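Local coordinates for protein TonB-dependent siderophore receptor (Pseudomonas aeruginosa 39016, PDB 5NEC) that probably takes up ferric siderophores, and drugs conjugated to siderophores, across the outer membrane in a TonB-dependent manner, at residues K706-A711 with H715-A720. Numbering follows the deposited sequence.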
loop_
_atom_site.group_PDB
_atom_site.type_symbol
_atom_site.label_atom_id
_atom_site.label_comp_id
_atom_site.label_asym_id
_atom_site.label_seq_id
_atom_site.Cartn_x
_atom_site.Cartn_y
_atom_site.Cartn_z
ATOM N N LYS A 706 7.848 19.063 9.826
ATOM C CA LYS A 706 8.360 17.835 10.404
ATOM C C LYS A 706 7.169 17.064 10.973
ATOM O O LYS A 706 6.376 17.606 11.740
ATOM C CB LYS A 706 9.417 18.095 11.468
ATOM C CG LYS A 706 10.222 16.842 11.815
ATOM C CD LYS A 706 11.355 17.080 12.806
ATOM C CE LYS A 706 10.825 17.298 14.210
ATOM N NZ LYS A 706 11.875 17.911 15.050
ATOM N N TYR A 707 7.016 15.816 10.545
ATOM C CA TYR A 707 5.909 14.992 10.992
ATOM C C TYR A 707 6.248 13.518 10.869
ATOM O O TYR A 707 7.248 13.138 10.255
ATOM C CB TYR A 707 4.604 15.335 10.238
ATOM C CG TYR A 707 4.562 14.896 8.782
ATOM C CD1 TYR A 707 4.038 13.644 8.421
ATOM C CD2 TYR A 707 5.041 15.727 7.767
ATOM C CE1 TYR A 707 4.001 13.238 7.095
ATOM C CE2 TYR A 707 4.996 15.334 6.438
ATOM C CZ TYR A 707 4.478 14.092 6.102
ATOM O OH TYR A 707 4.437 13.705 4.787
ATOM N N PHE A 708 5.392 12.700 11.461
ATOM C CA PHE A 708 5.652 11.297 11.621
ATOM C C PHE A 708 4.529 10.508 10.994
ATOM O O PHE A 708 3.385 10.544 11.447
ATOM C CB PHE A 708 5.809 10.977 13.103
ATOM C CG PHE A 708 6.912 11.749 13.756
ATOM C CD1 PHE A 708 8.210 11.261 13.756
ATOM C CD2 PHE A 708 6.659 12.987 14.347
ATOM C CE1 PHE A 708 9.237 11.992 14.339
ATOM C CE2 PHE A 708 7.676 13.720 14.931
ATOM C CZ PHE A 708 8.971 13.228 14.925
ATOM N N ASP A 709 4.897 9.799 9.934
ATOM C CA ASP A 709 3.957 9.066 9.081
ATOM C C ASP A 709 3.674 7.629 9.537
ATOM O O ASP A 709 2.767 7.018 9.009
ATOM C CB ASP A 709 4.456 9.065 7.623
ATOM C CG ASP A 709 5.842 8.440 7.457
ATOM O OD1 ASP A 709 6.654 8.435 8.395
ATOM O OD2 ASP A 709 6.136 7.959 6.365
ATOM N N LYS A 710 4.446 7.083 10.479
ATOM C CA LYS A 710 4.122 5.770 11.074
ATOM C C LYS A 710 4.414 5.809 12.562
ATOM O O LYS A 710 5.500 6.243 12.977
ATOM C CB LYS A 710 4.939 4.625 10.457
ATOM C CG LYS A 710 4.898 4.521 8.937
ATOM C CD LYS A 710 6.047 3.694 8.415
ATOM C CE LYS A 710 6.059 3.710 6.899
ATOM N NZ LYS A 710 6.303 5.060 6.332
ATOM N N ALA A 711 3.435 5.371 13.350
ATOM C CA ALA A 711 3.570 5.259 14.791
ATOM C C ALA A 711 3.616 3.781 15.122
ATOM O O ALA A 711 2.639 3.087 14.906
ATOM C CB ALA A 711 2.377 5.914 15.471
ATOM N N HIS A 715 8.463 2.119 21.455
ATOM C CA HIS A 715 9.841 2.520 21.274
ATOM C C HIS A 715 10.067 3.750 20.410
ATOM O O HIS A 715 10.830 4.632 20.818
ATOM C CB HIS A 715 10.688 1.359 20.762
ATOM C CG HIS A 715 10.522 0.093 21.549
ATOM N ND1 HIS A 715 10.443 0.074 22.925
ATOM C CD2 HIS A 715 10.426 -1.198 21.151
ATOM C CE1 HIS A 715 10.307 -1.171 23.343
ATOM N NE2 HIS A 715 10.294 -1.962 22.287
ATOM N N TYR A 716 9.438 3.820 19.234
ATOM C CA TYR A 716 9.772 4.845 18.236
ATOM C C TYR A 716 8.722 5.046 17.137
ATOM O O TYR A 716 7.768 4.290 17.025
ATOM C CB TYR A 716 11.132 4.534 17.586
ATOM C CG TYR A 716 11.089 3.436 16.550
ATOM C CD1 TYR A 716 10.917 2.104 16.925
ATOM C CD2 TYR A 716 11.209 3.736 15.178
ATOM C CE1 TYR A 716 10.847 1.103 15.980
ATOM C CE2 TYR A 716 11.155 2.741 14.228
ATOM C CZ TYR A 716 10.993 1.427 14.634
ATOM O OH TYR A 716 10.938 0.447 13.709
ATOM N N ALA A 717 8.947 6.083 16.340
ATOM C CA ALA A 717 8.127 6.425 15.197
ATOM C C ALA A 717 9.007 6.805 14.007
ATOM O O ALA A 717 10.169 7.214 14.154
ATOM C CB ALA A 717 7.239 7.604 15.543
ATOM N N SER A 718 8.424 6.689 12.823
ATOM C CA SER A 718 9.105 7.012 11.583
ATOM C C SER A 718 8.827 8.454 11.218
ATOM O O SER A 718 7.686 8.870 11.237
ATOM C CB SER A 718 8.630 6.096 10.464
ATOM O OG SER A 718 9.136 6.556 9.226
ATOM N N GLN A 719 9.874 9.192 10.881
ATOM C CA GLN A 719 9.773 10.587 10.461
ATOM C C GLN A 719 9.690 10.664 8.938
ATOM O O GLN A 719 10.444 10.013 8.244
ATOM C CB GLN A 719 10.982 11.384 10.982
ATOM C CG GLN A 719 10.971 12.870 10.633
ATOM C CD GLN A 719 12.122 13.639 11.297
ATOM O OE1 GLN A 719 12.282 13.619 12.523
ATOM N NE2 GLN A 719 12.921 14.325 10.490
ATOM N N ALA A 720 8.785 11.474 8.412
ATOM C CA ALA A 720 8.588 11.574 6.971
ATOM C C ALA A 720 9.637 12.471 6.367
ATOM O O ALA A 720 10.398 13.146 7.073
ATOM C CB ALA A 720 7.208 12.131 6.658
HETATM O O HOH W 1 8.856 15.512 8.063
#
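With chi1 at 72°, the ring of Y707 stands between its own backbone N and carbonyl carbon, and A720 CB settles over one face of it. The methyl lies 3.7 Å from the ring centroid, displaced toward CZ and CE1, which makes this a CH-pi contact. The same residue pair is joined through the backbone: A720 N donates to Y707 O at 2.9 Å in an almost straight bond, and a water accepts from Y707 N and lies within hydrogen-bonding distance of A720 O, though its protons have other acceptors. Farther along, F708 has CG beside its backbone N (chi1 -59°), which lays CD1 3.7 Å from Q719 CA. Beyond it the extended Q719 side chain runs past the ring, their amide and ring planes 80° apart, to K706: Q719 OE1 lies 3.6 Å from K706 CD, while Q719 NE2 hydrogen-bonds R265 O. S718 N to K710 O (3.0 Å, in the carbonyl plane) marks an antiparallel hydrogen-bonded pair, whereas D709 N to S718 O is weak, and the chain turns a corner at D709. D709 OD1 lies 3.2 Å from S718 OG, though that proton has another acceptor within reach. The other oxygen, OD2, forms a salt bridge with K710 NZ at 2.9 Å; NZ also hydrogen-bonds Q71 OE1, on helix 70-74 of the plug domain. These contacts define a short beta hairpin in the connection from barrel strand 693-700 to strand 724-733. Strand 244-245 pairs with 716-719 on the side away from 708-711, while F708, A711 and A717 pack on V675 of strand 674-688.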